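Local coordinates for probable branched-chain amino acid ABC transporter, amino acid binding protein (PDB 3LKB) that probably binds branched-chain amino acids such as valine outside the cell membrane and delivers them to an ABC transporter, at residues A294-E299 against V341-T346; Y118-T123 against T315-I320; R302-Q305 against R310-N313. The protein carries 2 engineered substitutions. All blocks are in the same frame, centred on the assembly; numbering follows the deposited sequence.

Contact 1 of 3, residues A294-E299 against V341-T346. Engineered in segment 294-299: A295 (natural residue Ser). With NA (sodium ion), chain E.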
ATOM      1  N   ALA A 294     -18.974  -5.548   1.147  1.00  6.65           N
ATOM      2  CA  ALA A 294     -18.966  -6.915   1.666  1.00  7.10           C
ATOM      3  C   ALA A 294     -20.275  -7.220   2.419  1.00  8.03           C
ATOM      4  O   ALA A 294     -20.826  -8.325   2.304  1.00  7.19           O
ATOM      5  CB  ALA A 294     -17.801  -7.120   2.591  1.00  6.63           C
ATOM      6  N   ALA A 295     -20.754  -6.246   3.193  1.00  8.06           N
ATOM      7  CA  ALA A 295     -22.030  -6.402   3.914  1.00  8.65           C
ATOM      8  C   ALA A 295     -23.202  -6.656   2.967  1.00  9.04           C
ATOM      9  O   ALA A 295     -24.028  -7.518   3.241  1.00 10.18           O
ATOM     10  CB  ALA A 295     -22.316  -5.182   4.799  1.00  8.10           C
ATOM     11  N   ILE A 296     -23.259  -5.938   1.841  1.00  9.46           N
ATOM     12  CA  ILE A 296     -24.317  -6.162   0.867  1.00  8.81           C
ATOM     13  C   ILE A 296     -24.264  -7.617   0.362  1.00  9.96           C
ATOM     14  O   ILE A 296     -25.296  -8.326   0.412  1.00  9.93           O
ATOM     15  CB  ILE A 296     -24.318  -5.142  -0.280  1.00  8.08           C
ATOM     16  CG1 ILE A 296     -24.539  -3.740   0.286  1.00  6.73           C
ATOM     17  CG2 ILE A 296     -25.428  -5.495  -1.344  1.00  6.23           C
ATOM     18  CD1 ILE A 296     -24.579  -2.587  -0.735  1.00  2.00           C
ATOM     19  N   ALA A 297     -23.061  -8.058  -0.041  1.00  9.95           N
ATOM     20  CA  ALA A 297     -22.798  -9.422  -0.542  1.00  9.90           C
ATOM     21  C   ALA A 297     -23.177 -10.434   0.498  1.00 10.27           C
ATOM     22  O   ALA A 297     -23.935 -11.341   0.226  1.00 10.93           O
ATOM     23  CB  ALA A 297     -21.335  -9.596  -0.919  1.00  9.65           C
ATOM     24  N   VAL A 298     -22.657 -10.278   1.703  1.00  9.97           N
ATOM     25  CA  VAL A 298     -23.000 -11.207   2.727  1.00 10.28           C
ATOM     26  C   VAL A 298     -24.522 -11.153   3.012  1.00 11.47           C
ATOM     27  O   VAL A 298     -25.172 -12.190   3.208  1.00 12.01           O
ATOM     28  CB  VAL A 298     -22.158 -11.009   3.998  1.00  9.72           C
ATOM     29  CG1 VAL A 298     -22.729 -11.882   5.160  1.00  7.04           C
ATOM     30  CG2 VAL A 298     -20.702 -11.326   3.689  1.00  8.43           C
ATOM     31  N   GLU A 299     -25.130  -9.989   3.006  1.00 11.56           N
ATOM     32  CA  GLU A 299     -26.592 -10.039   3.240  1.00 12.10           C
ATOM     33  C   GLU A 299     -27.375 -10.714   2.097  1.00 11.85           C
ATOM     34  O   GLU A 299     -28.373 -11.353   2.334  1.00 12.89           O
ATOM     35  CB  GLU A 299     -27.147  -8.656   3.611  1.00 11.57           C
ATOM     36  CG  GLU A 299     -28.703  -8.520   3.634  1.00 15.44           C
ATOM     37  CD  GLU A 299     -29.372  -9.177   4.835  1.00 16.56           C
ATOM     38  OE1 GLU A 299     -28.642  -9.747   5.660  1.00 19.88           O
ATOM     39  OE2 GLU A 299     -30.634  -9.121   4.963  1.00 19.55           O
ATOM     40  N   VAL A 341     -34.928   4.848   1.808  1.00 26.16           N
ATOM     41  CA  VAL A 341     -34.234   3.912   2.684  1.00 23.73           C
ATOM     42  C   VAL A 341     -32.777   3.835   2.260  1.00 22.28           C
ATOM     43  O   VAL A 341     -32.397   4.449   1.259  1.00 22.17           O
ATOM     44  CB  VAL A 341     -34.916   2.509   2.697  1.00 24.30           C
ATOM     45  CG1 VAL A 341     -36.104   2.507   3.675  1.00 23.44           C
ATOM     46  CG2 VAL A 341     -35.396   2.127   1.314  1.00 23.28           C
ATOM     47  N   GLU A 342     -31.968   3.092   3.020  1.00 20.47           N
ATOM     48  CA  GLU A 342     -30.532   3.059   2.811  1.00 17.73           C
ATOM     49  C   GLU A 342     -30.170   2.219   1.582  1.00 15.82           C
ATOM     50  O   GLU A 342     -29.957   2.764   0.509  1.00 15.56           O
ATOM     51  CB  GLU A 342     -29.800   2.560   4.050  1.00 18.03           C
ATOM     52  CG  GLU A 342     -28.282   2.801   4.028  1.00 19.13           C
ATOM     53  CD  GLU A 342     -27.563   2.113   5.207  1.00 25.09           C
ATOM     54  OE1 GLU A 342     -28.251   1.787   6.223  1.00 24.46           O
ATOM     55  OE2 GLU A 342     -26.315   1.901   5.125  1.00 25.45           O
ATOM     56  N   ILE A 343     -30.097   0.911   1.722  1.00 13.12           N
ATOM     57  CA  ILE A 343     -29.720   0.110   0.563  1.00 11.69           C
ATOM     58  C   ILE A 343     -30.920  -0.574  -0.084  1.00 11.45           C
ATOM     59  O   ILE A 343     -31.452  -1.509   0.465  1.00 11.62           O
ATOM     60  CB  ILE A 343     -28.650  -0.963   0.909  1.00 10.48           C
ATOM     61  CG1 ILE A 343     -27.470  -0.352   1.678  1.00  8.84           C
ATOM     62  CG2 ILE A 343     -28.184  -1.648  -0.358  1.00  9.84           C
ATOM     63  CD1 ILE A 343     -26.694   0.723   0.880  1.00 10.11           C
ATOM     64  N   ASP A 344     -31.322  -0.112  -1.250  1.00 11.26           N
ATOM     65  CA  ASP A 344     -32.432  -0.709  -1.954  1.00 12.69           C
ATOM     66  C   ASP A 344     -32.167  -0.803  -3.449  1.00 12.91           C
ATOM     67  O   ASP A 344     -31.677   0.172  -4.074  1.00 12.74           O
ATOM     68  CB  ASP A 344     -33.799  -0.026  -1.630  1.00 12.77           C
ATOM     69  CG  ASP A 344     -33.845   1.467  -1.990  1.00 16.49           C
ATOM     70  OD1 ASP A 344     -32.788   2.150  -2.185  1.00 18.40           O
ATOM     71  OD2 ASP A 344     -34.980   1.982  -2.077  1.00 20.07           O
ATOM     72  N   PHE A 345     -32.429  -2.005  -3.986  1.00 12.53           N
ATOM     73  CA  PHE A 345     -32.270  -2.306  -5.388  1.00 11.86           C
ATOM     74  C   PHE A 345     -33.564  -2.926  -5.935  1.00 12.70           C
ATOM     75  O   PHE A 345     -34.350  -3.499  -5.189  1.00 10.98           O
ATOM     76  CB  PHE A 345     -31.171  -3.361  -5.568  1.00 12.71           C
ATOM     77  CG  PHE A 345     -29.799  -2.932  -5.101  1.00 10.48           C
ATOM     78  CD1 PHE A 345     -29.092  -1.962  -5.784  1.00  6.51           C
ATOM     79  CD2 PHE A 345     -29.209  -3.532  -4.000  1.00  9.04           C
ATOM     80  CE1 PHE A 345     -27.833  -1.570  -5.371  1.00  6.22           C
ATOM     81  CE2 PHE A 345     -27.916  -3.137  -3.575  1.00  7.09           C
ATOM     82  CZ  PHE A 345     -27.244  -2.178  -4.273  1.00  7.79           C
ATOM     83  N   THR A 346     -33.762  -2.807  -7.241  1.00 12.48           N
ATOM     84  CA  THR A 346     -34.768  -3.553  -7.921  1.00 14.36           C
ATOM     85  C   THR A 346     -34.139  -3.913  -9.251  1.00 15.60           C
ATOM     86  O   THR A 346     -33.047  -3.435  -9.569  1.00 14.28           O
ATOM     87  CB  THR A 346     -36.030  -2.701  -8.264  1.00 14.86           C
ATOM     88  OG1 THR A 346     -35.690  -1.733  -9.275  1.00 15.58           O
ATOM     89  CG2 THR A 346     -36.677  -2.053  -7.018  1.00 12.66           C
TER
HETATM   90 NA    NA E 394     -31.505   2.381  -4.236  1.00  8.79          NA
HETATM   91  O   HOH W   1     -33.077   3.793  -5.151  1.00 15.38           O
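I296 is the one residue of helix segment 294-299 that meets segment 341-346, and it uses two branches to do so. Its CD1 methyl reaches tip to tip toward I343, with CD1 3.7 Å from I343 CG2. The shorter CG2 branch comes to the edge of the F345 ring, close to the ring plane, where I296 CG2 lies 4.1 Å from F345 CE2. With chi1 of I296 at -61°, CG1 runs beside the backbone N and on, fully extended, to I343, while CG2, anti to that N, is turned to F345.

I343 and F345 both point toward the helix, and D344, between them, carries its carboxylate to the far side of the chain. There it chelates the sodium ion, which is 2.2 Å from D344 O and 2.4 Å from D344 OD1. With chi1 at 60°, CG of D344 lies between the backbone N and the carbonyl carbon, which lets OD1 and O of the same residue reach the ion together. A water 2.3 Å from the sodium and the carbonyl oxygens of T351 and G352 complete the ligands.

Further out, backbone bonds tie I343 to F329 and F345 to M323, and N324 ND2 bonds to F345 O. The carboxylate of E342 receives the backbone N-H groups of G332, F333 and A334.

The contact therefore has a purely apolar face toward the helix and an ionic one behind it. All its sodium ligands are oxygens, and the negative charge of D344 is probably offset by the ion, while no polar group is spent between helix and loop.

Contact 2 of 3, residues Y118-T123 against T315-I320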
ATOM      1  N   TYR A 118     -26.499  -7.130 -14.340  1.00 10.26           N
ATOM      2  CA  TYR A 118     -25.908  -7.728 -13.116  1.00 11.13           C
ATOM      3  C   TYR A 118     -24.956  -6.865 -12.286  1.00 11.09           C
ATOM      4  O   TYR A 118     -24.272  -7.380 -11.413  1.00 10.78           O
ATOM      5  CB  TYR A 118     -25.201  -9.038 -13.459  1.00 10.92           C
ATOM      6  CG  TYR A 118     -26.166  -9.986 -14.089  1.00 11.65           C
ATOM      7  CD1 TYR A 118     -26.220 -10.120 -15.481  1.00 12.71           C
ATOM      8  CD2 TYR A 118     -27.105 -10.665 -13.307  1.00 12.36           C
ATOM      9  CE1 TYR A 118     -27.134 -10.943 -16.065  1.00 11.68           C
ATOM     10  CE2 TYR A 118     -28.044 -11.484 -13.864  1.00 10.91           C
ATOM     11  CZ  TYR A 118     -28.045 -11.632 -15.259  1.00 13.14           C
ATOM     12  OH  TYR A 118     -28.938 -12.484 -15.857  1.00 13.96           O
ATOM     13  N   ILE A 119     -24.919  -5.559 -12.533  1.00 11.14           N
ATOM     14  CA  ILE A 119     -23.965  -4.709 -11.829  1.00 11.16           C
ATOM     15  C   ILE A 119     -24.704  -3.805 -10.886  1.00 11.31           C
ATOM     16  O   ILE A 119     -25.646  -3.122 -11.304  1.00 12.89           O
ATOM     17  CB  ILE A 119     -23.203  -3.890 -12.848  1.00 12.15           C
ATOM     18  CG1 ILE A 119     -22.435  -4.872 -13.768  1.00 12.49           C
ATOM     19  CG2 ILE A 119     -22.330  -2.818 -12.141  1.00 10.54           C
ATOM     20  CD1 ILE A 119     -21.785  -4.218 -14.959  1.00 17.92           C
ATOM     21  N   PHE A 120     -24.319  -3.797  -9.610  1.00 10.75           N
ATOM     22  CA  PHE A 120     -25.051  -2.988  -8.637  1.00  9.37           C
ATOM     23  C   PHE A 120     -24.141  -2.064  -7.885  1.00  9.52           C
ATOM     24  O   PHE A 120     -23.241  -2.510  -7.212  1.00  8.56           O
ATOM     25  CB  PHE A 120     -25.838  -3.866  -7.654  1.00  9.57           C
ATOM     26  CG  PHE A 120     -26.878  -4.695  -8.310  1.00  8.88           C
ATOM     27  CD1 PHE A 120     -26.558  -5.945  -8.842  1.00  8.60           C
ATOM     28  CD2 PHE A 120     -28.164  -4.216  -8.445  1.00  8.78           C
ATOM     29  CE1 PHE A 120     -27.527  -6.687  -9.517  1.00  9.81           C
ATOM     30  CE2 PHE A 120     -29.154  -4.961  -9.075  1.00  7.66           C
ATOM     31  CZ  PHE A 120     -28.837  -6.201  -9.614  1.00  9.83           C
ATOM     32  N   LEU A 121     -24.403  -0.759  -8.022  1.00 10.35           N
ATOM     33  CA  LEU A 121     -23.650   0.299  -7.380  1.00 11.14           C
ATOM     34  C   LEU A 121     -24.150   0.457  -5.946  1.00 11.60           C
ATOM     35  O   LEU A 121     -25.352   0.628  -5.740  1.00 12.33           O
ATOM     36  CB  LEU A 121     -23.875   1.588  -8.162  1.00 10.76           C
ATOM     37  CG  LEU A 121     -22.783   1.975  -9.145  1.00 12.62           C
ATOM     38  CD1 LEU A 121     -22.117   0.779  -9.766  1.00 10.47           C
ATOM     39  CD2 LEU A 121     -23.255   2.932 -10.208  1.00 10.43           C
ATOM     40  N   PRO A 122     -23.245   0.357  -4.950  1.00 11.85           N
ATOM     41  CA  PRO A 122     -23.685   0.495  -3.569  1.00 11.29           C
ATOM     42  C   PRO A 122     -24.114   1.918  -3.278  1.00 10.90           C
ATOM     43  O   PRO A 122     -25.019   2.099  -2.488  1.00  9.16           O
ATOM     44  CB  PRO A 122     -22.430   0.146  -2.750  1.00 11.42           C
ATOM     45  CG  PRO A 122     -21.616  -0.648  -3.605  1.00 11.78           C
ATOM     46  CD  PRO A 122     -21.839  -0.079  -5.010  1.00 12.08           C
ATOM     47  N   THR A 123     -23.497   2.912  -3.934  1.00 11.27           N
ATOM     48  CA  THR A 123     -23.855   4.324  -3.668  1.00 11.95           C
ATOM     49  C   THR A 123     -23.980   5.203  -4.901  1.00 12.48           C
ATOM     50  O   THR A 123     -23.807   4.755  -6.020  1.00 13.76           O
ATOM     51  CB  THR A 123     -22.869   5.034  -2.689  1.00 11.93           C
ATOM     52  OG1 THR A 123     -21.662   5.416  -3.376  1.00 13.43           O
ATOM     53  CG2 THR A 123     -22.547   4.187  -1.463  1.00  9.77           C
ATOM     54  N   THR A 315     -29.617 -17.224  -7.293  1.00 14.49           N
ATOM     55  CA  THR A 315     -30.361 -16.977  -6.071  1.00 14.71           C
ATOM     56  C   THR A 315     -29.916 -15.687  -5.428  1.00 14.16           C
ATOM     57  O   THR A 315     -30.774 -14.952  -4.882  1.00 13.91           O
ATOM     58  CB  THR A 315     -30.292 -18.120  -5.064  1.00 14.69           C
ATOM     59  OG1 THR A 315     -28.927 -18.363  -4.692  1.00 15.76           O
ATOM     60  CG2 THR A 315     -30.844 -19.380  -5.704  1.00 16.69           C
ATOM     61  N   VAL A 316     -28.608 -15.417  -5.499  1.00 12.29           N
ATOM     62  CA  VAL A 316     -28.044 -14.174  -4.977  1.00 12.82           C
ATOM     63  C   VAL A 316     -28.579 -12.975  -5.747  1.00 13.04           C
ATOM     64  O   VAL A 316     -28.924 -11.953  -5.141  1.00 12.61           O
ATOM     65  CB  VAL A 316     -26.519 -14.161  -5.054  1.00 12.97           C
ATOM     66  CG1 VAL A 316     -25.983 -12.745  -5.023  1.00 13.50           C
ATOM     67  CG2 VAL A 316     -25.942 -14.953  -3.931  1.00 12.15           C
ATOM     68  N   TYR A 317     -28.677 -13.124  -7.078  1.00 13.37           N
ATOM     69  CA  TYR A 317     -29.332 -12.125  -7.911  1.00 14.27           C
ATOM     70  C   TYR A 317     -30.753 -11.795  -7.377  1.00 14.60           C
ATOM     71  O   TYR A 317     -31.088 -10.606  -7.177  1.00 14.37           O
ATOM     72  CB  TYR A 317     -29.301 -12.504  -9.409  1.00 14.48           C
ATOM     73  CG  TYR A 317     -30.117 -11.555 -10.296  1.00 15.25           C
ATOM     74  CD1 TYR A 317     -29.578 -10.346 -10.745  1.00 17.61           C
ATOM     75  CD2 TYR A 317     -31.417 -11.857 -10.671  1.00 14.54           C
ATOM     76  CE1 TYR A 317     -30.316  -9.452 -11.542  1.00 15.76           C
ATOM     77  CE2 TYR A 317     -32.175 -10.968 -11.467  1.00 15.80           C
ATOM     78  CZ  TYR A 317     -31.611  -9.762 -11.877  1.00 18.26           C
ATOM     79  OH  TYR A 317     -32.311  -8.856 -12.645  1.00 19.61           O
ATOM     80  N   GLN A 318     -31.541 -12.835  -7.072  1.00 14.72           N
ATOM     81  CA  GLN A 318     -32.964 -12.695  -6.668  1.00 14.54           C
ATOM     82  C   GLN A 318     -33.074 -12.047  -5.323  1.00 14.18           C
ATOM     83  O   GLN A 318     -33.989 -11.279  -5.051  1.00 14.19           O
ATOM     84  CB  GLN A 318     -33.681 -14.054  -6.631  1.00 15.20           C
ATOM     85  CG  GLN A 318     -33.880 -14.758  -7.993  1.00 18.74           C
ATOM     86  CD  GLN A 318     -34.727 -13.921  -8.944  1.00 25.05           C
ATOM     87  OE1 GLN A 318     -35.657 -13.235  -8.511  1.00 29.26           O
ATOM     88  NE2 GLN A 318     -34.408 -13.967 -10.248  1.00 27.37           N
ATOM     89  N   ALA A 319     -32.130 -12.365  -4.458  1.00 14.78           N
ATOM     90  CA  ALA A 319     -32.029 -11.700  -3.154  1.00 14.24           C
ATOM     91  C   ALA A 319     -31.742 -10.200  -3.326  1.00 14.11           C
ATOM     92  O   ALA A 319     -32.333  -9.390  -2.641  1.00 15.54           O
ATOM     93  CB  ALA A 319     -30.961 -12.370  -2.305  1.00 13.68           C
ATOM     94  N   ILE A 320     -30.886  -9.815  -4.262  1.00 13.27           N
ATOM     95  CA  ILE A 320     -30.563  -8.388  -4.426  1.00 13.20           C
ATOM     96  C   ILE A 320     -31.712  -7.557  -4.985  1.00 13.10           C
ATOM     97  O   ILE A 320     -31.957  -6.460  -4.493  1.00 13.21           O
ATOM     98  CB  ILE A 320     -29.298  -8.218  -5.333  1.00 14.52           C
ATOM     99  CG1 ILE A 320     -28.027  -8.637  -4.570  1.00 12.74           C
ATOM    100  CG2 ILE A 320     -29.202  -6.818  -5.997  1.00 11.91           C
ATOM    101  CD1 ILE A 320     -26.946  -8.964  -5.542  1.00 12.35           C
TER
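Y118 turns the edge of its ring onto the face of Y317 in an offset edge-to-face pair, with ring centroids 5.2 Å apart and planes inclined at 60°. The touching edge is the CD2-CE2 side: Y118 CD2 stands 3.6 Å from Y317 CD1, and CE2 leans over the Y317 face. The phenol oxygen of Y118 is hydrogen-bonded to R98 NH1, which probably limits movement of the ring.

One turn along helix 313-321, I320 meets F120 quite differently. Its CG2 methyl sits over the centre of the F120 ring, 3.5 Å from the centroid and only 9° off the ring normal, a well-centred CH-pi contact. Y317 touches the same phenylalanine at the rim, where Y317 CE1 lies 4.1 Å from F120 CZ, close to the F120 plane. Y317 can serve both aromatic residues because its ring projects with CG anti to the backbone N (chi1 174°), out from the helix, to a place where it touches both Y118 and F120.

F120 also stacks with the ring of H350, while backbone bonds join L121 to H350 and G352 and hold Y118 and F120 to T101. The helix side chains thus pack on a segment still bonded into the lobe. This is consistent with the two-lobed periplasmic binding protein fold; the chain continues through strand 121-123 to helix 126-140, probably near a crossing between the lobes.

Contact 3 of 3, residues R302-Q305 against R310-N313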
ATOM      1  N   ARG A 302     -27.125 -14.489   2.541  1.00 14.62           N
ATOM      2  CA  ARG A 302     -27.975 -14.867   3.632  1.00 16.23           C
ATOM      3  C   ARG A 302     -29.430 -14.980   3.214  1.00 16.94           C
ATOM      4  O   ARG A 302     -30.075 -15.909   3.542  1.00 16.99           O
ATOM      5  CB  ARG A 302     -27.824 -13.924   4.840  1.00 20.00           C
ATOM      6  CG  ARG A 302     -28.522 -14.387   6.054  1.00 20.00           C
ATOM      7  CD  ARG A 302     -28.676 -13.378   7.113  1.00 20.00           C
ATOM      8  NE  ARG A 302     -29.538 -12.333   6.701  1.00 20.00           N
ATOM      9  CZ  ARG A 302     -30.847 -12.324   6.810  1.00 20.00           C
ATOM     10  NH1 ARG A 302     -31.491 -13.306   7.366  1.00 20.00           N
ATOM     11  NH2 ARG A 302     -31.487 -11.309   6.354  1.00 20.00           N
ATOM     12  N   ARG A 303     -29.904 -14.011   2.472  1.00 16.41           N
ATOM     13  CA  ARG A 303     -31.227 -14.049   1.928  1.00 16.71           C
ATOM     14  C   ARG A 303     -31.412 -15.159   0.927  1.00 17.79           C
ATOM     15  O   ARG A 303     -32.377 -15.837   0.945  1.00 17.48           O
ATOM     16  CB  ARG A 303     -31.640 -12.707   1.387  1.00 15.77           C
ATOM     17  CG  ARG A 303     -32.007 -11.745   2.429  1.00 14.86           C
ATOM     18  CD  ARG A 303     -31.772 -10.419   1.970  1.00 13.64           C
ATOM     19  NE  ARG A 303     -31.970  -9.379   2.929  1.00 15.17           N
ATOM     20  CZ  ARG A 303     -32.691  -8.319   2.695  1.00 11.56           C
ATOM     21  NH1 ARG A 303     -33.319  -8.265   1.586  1.00 11.25           N
ATOM     22  NH2 ARG A 303     -32.783  -7.373   3.563  1.00  6.19           N
ATOM     23  N   ALA A 304     -30.439 -15.369   0.088  1.00 18.85           N
ATOM     24  CA  ALA A 304     -30.456 -16.553  -0.747  1.00 20.88           C
ATOM     25  C   ALA A 304     -30.608 -17.862   0.083  1.00 22.02           C
ATOM     26  O   ALA A 304     -31.316 -18.786  -0.347  1.00 21.52           O
ATOM     27  CB  ALA A 304     -29.197 -16.606  -1.691  1.00 20.58           C
ATOM     28  N   GLN A 305     -29.975 -17.953   1.257  1.00 23.20           N
ATOM     29  CA  GLN A 305     -30.034 -19.224   1.982  1.00 25.01           C
ATOM     30  C   GLN A 305     -31.369 -19.435   2.611  1.00 25.85           C
ATOM     31  O   GLN A 305     -31.877 -20.555   2.639  1.00 25.54           O
ATOM     32  CB  GLN A 305     -28.991 -19.314   3.073  1.00 25.17           C
ATOM     33  CG  GLN A 305     -27.820 -20.113   2.637  1.00 29.50           C
ATOM     34  CD  GLN A 305     -27.840 -21.562   3.088  1.00 31.02           C
ATOM     35  OE1 GLN A 305     -27.758 -22.480   2.257  1.00 35.12           O
ATOM     36  NE2 GLN A 305     -27.887 -21.772   4.396  1.00 27.46           N
ATOM     37  N   ARG A 310     -30.096 -22.665  -1.270  1.00 25.25           N
ATOM     38  CA  ARG A 310     -29.006 -22.909  -2.209  1.00 24.24           C
ATOM     39  C   ARG A 310     -28.400 -21.551  -2.526  1.00 22.09           C
ATOM     40  O   ARG A 310     -29.101 -20.542  -2.522  1.00 21.53           O
ATOM     41  CB  ARG A 310     -29.475 -23.618  -3.498  1.00 25.29           C
ATOM     42  CG  ARG A 310     -30.197 -22.736  -4.496  1.00 30.13           C
ATOM     43  CD  ARG A 310     -30.410 -23.401  -5.885  1.00 38.12           C
ATOM     44  NE  ARG A 310     -31.795 -23.869  -6.064  1.00 44.01           N
ATOM     45  CZ  ARG A 310     -32.769 -23.222  -6.734  1.00 47.79           C
ATOM     46  NH1 ARG A 310     -32.549 -22.053  -7.342  1.00 47.45           N
ATOM     47  NH2 ARG A 310     -33.991 -23.763  -6.817  1.00 48.82           N
ATOM     48  N   ILE A 311     -27.098 -21.524  -2.768  1.00 19.32           N
ATOM     49  CA  ILE A 311     -26.400 -20.288  -2.965  1.00 16.98           C
ATOM     50  C   ILE A 311     -25.734 -20.321  -4.325  1.00 17.20           C
ATOM     51  O   ILE A 311     -24.713 -21.014  -4.525  1.00 17.80           O
ATOM     52  CB  ILE A 311     -25.400 -20.002  -1.807  1.00 16.40           C
ATOM     53  CG1 ILE A 311     -26.165 -19.509  -0.559  1.00 14.83           C
ATOM     54  CG2 ILE A 311     -24.379 -18.961  -2.196  1.00 12.63           C
ATOM     55  CD1 ILE A 311     -25.463 -19.827   0.726  1.00  9.62           C
ATOM     56  N   THR A 312     -26.306 -19.549  -5.244  1.00 16.74           N
ATOM     57  CA  THR A 312     -25.806 -19.419  -6.609  1.00 17.59           C
ATOM     58  C   THR A 312     -25.908 -17.965  -7.127  1.00 16.22           C
ATOM     59  O   THR A 312     -26.552 -17.099  -6.500  1.00 15.18           O
ATOM     60  CB  THR A 312     -26.511 -20.392  -7.596  1.00 17.86           C
ATOM     61  OG1 THR A 312     -26.920 -19.655  -8.745  1.00 23.34           O
ATOM     62  CG2 THR A 312     -27.771 -20.859  -7.054  1.00 20.88           C
ATOM     63  N   ASN A 313     -25.254 -17.704  -8.257  1.00 14.98           N
ATOM     64  CA  ASN A 313     -25.381 -16.415  -8.912  1.00 15.18           C
ATOM     65  C   ASN A 313     -26.847 -16.037  -9.138  1.00 15.07           C
ATOM     66  O   ASN A 313     -27.218 -14.844  -9.087  1.00 15.10           O
ATOM     67  CB  ASN A 313     -24.590 -16.349 -10.227  1.00 14.48           C
ATOM     68  CG  ASN A 313     -24.981 -17.470 -11.225  1.00 15.52           C
ATOM     69  OD1 ASN A 313     -25.380 -18.558 -10.833  1.00 18.63           O
ATOM     70  ND2 ASN A 313     -24.864 -17.186 -12.503  1.00 12.31           N
TER
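I311 folds back against A304 and Q305 in a short helix-loop-helix connection, where the chain leaves helix 285-308 and soon enters helix 313-321. The turn is tight: with six residues between them, A304 CA and I311 CA come within 5.9 Å.

From CB, the I311 side chain divides. CG1 lies beside the residue's own backbone N (chi1 -77°) and so turns toward the end of the first helix. There it is 4.3 Å from the A304 methyl CB and 3.6 Å from Q305 CG. The chain then runs on, nearly extended, to CD1, which lies near the side chain of Q305. CD1 is modelled too close to Q305 CG for two carbons, so the exact position of this methyl is doubtful, and the contact rests on CG1 and the A304 methyl. The glutamine chain is bent at its second torsion and, as modelled, crosses the isoleucine at about a right angle. Beyond the two segments, I311 also touches V8 and P77, so the linker also packs against strand 6-14 and the loop holding P77.

A304 makes a second approach, its CB lying 4.0 Å from R310 O. No hydrogen bond joins the two segments. The polar work is done instead at the start of the next helix, where T312 is the N-cap and its OG1 accepts the backbone N-H of E314. T315 OG1 receives the N-H of T312 and is probably hydrogen-bonded to R310 O as well.

Contacts 1 and 2 lie side by side, their centres 8 Å apart, and share one aromatic cluster: F345 CD1 is 3.6 Å from F120 CD2, and F345 CE1 rests 3.3 Å from L121 O. The centre of contact 3 is about 14 Å from that of contact 1 and about 12 Å from that of contact 2, at the turn between the two helices that those contacts use. A319 CB, 3.8 Å from R303 CB, continues the packing of the helices from contact 2 toward contact 3. The sodium ion belongs to contact 1 and is about 9 Å from the F120 side chain. Three residues after segment 118-123 the chain reaches Y126, which lines the valine pocket.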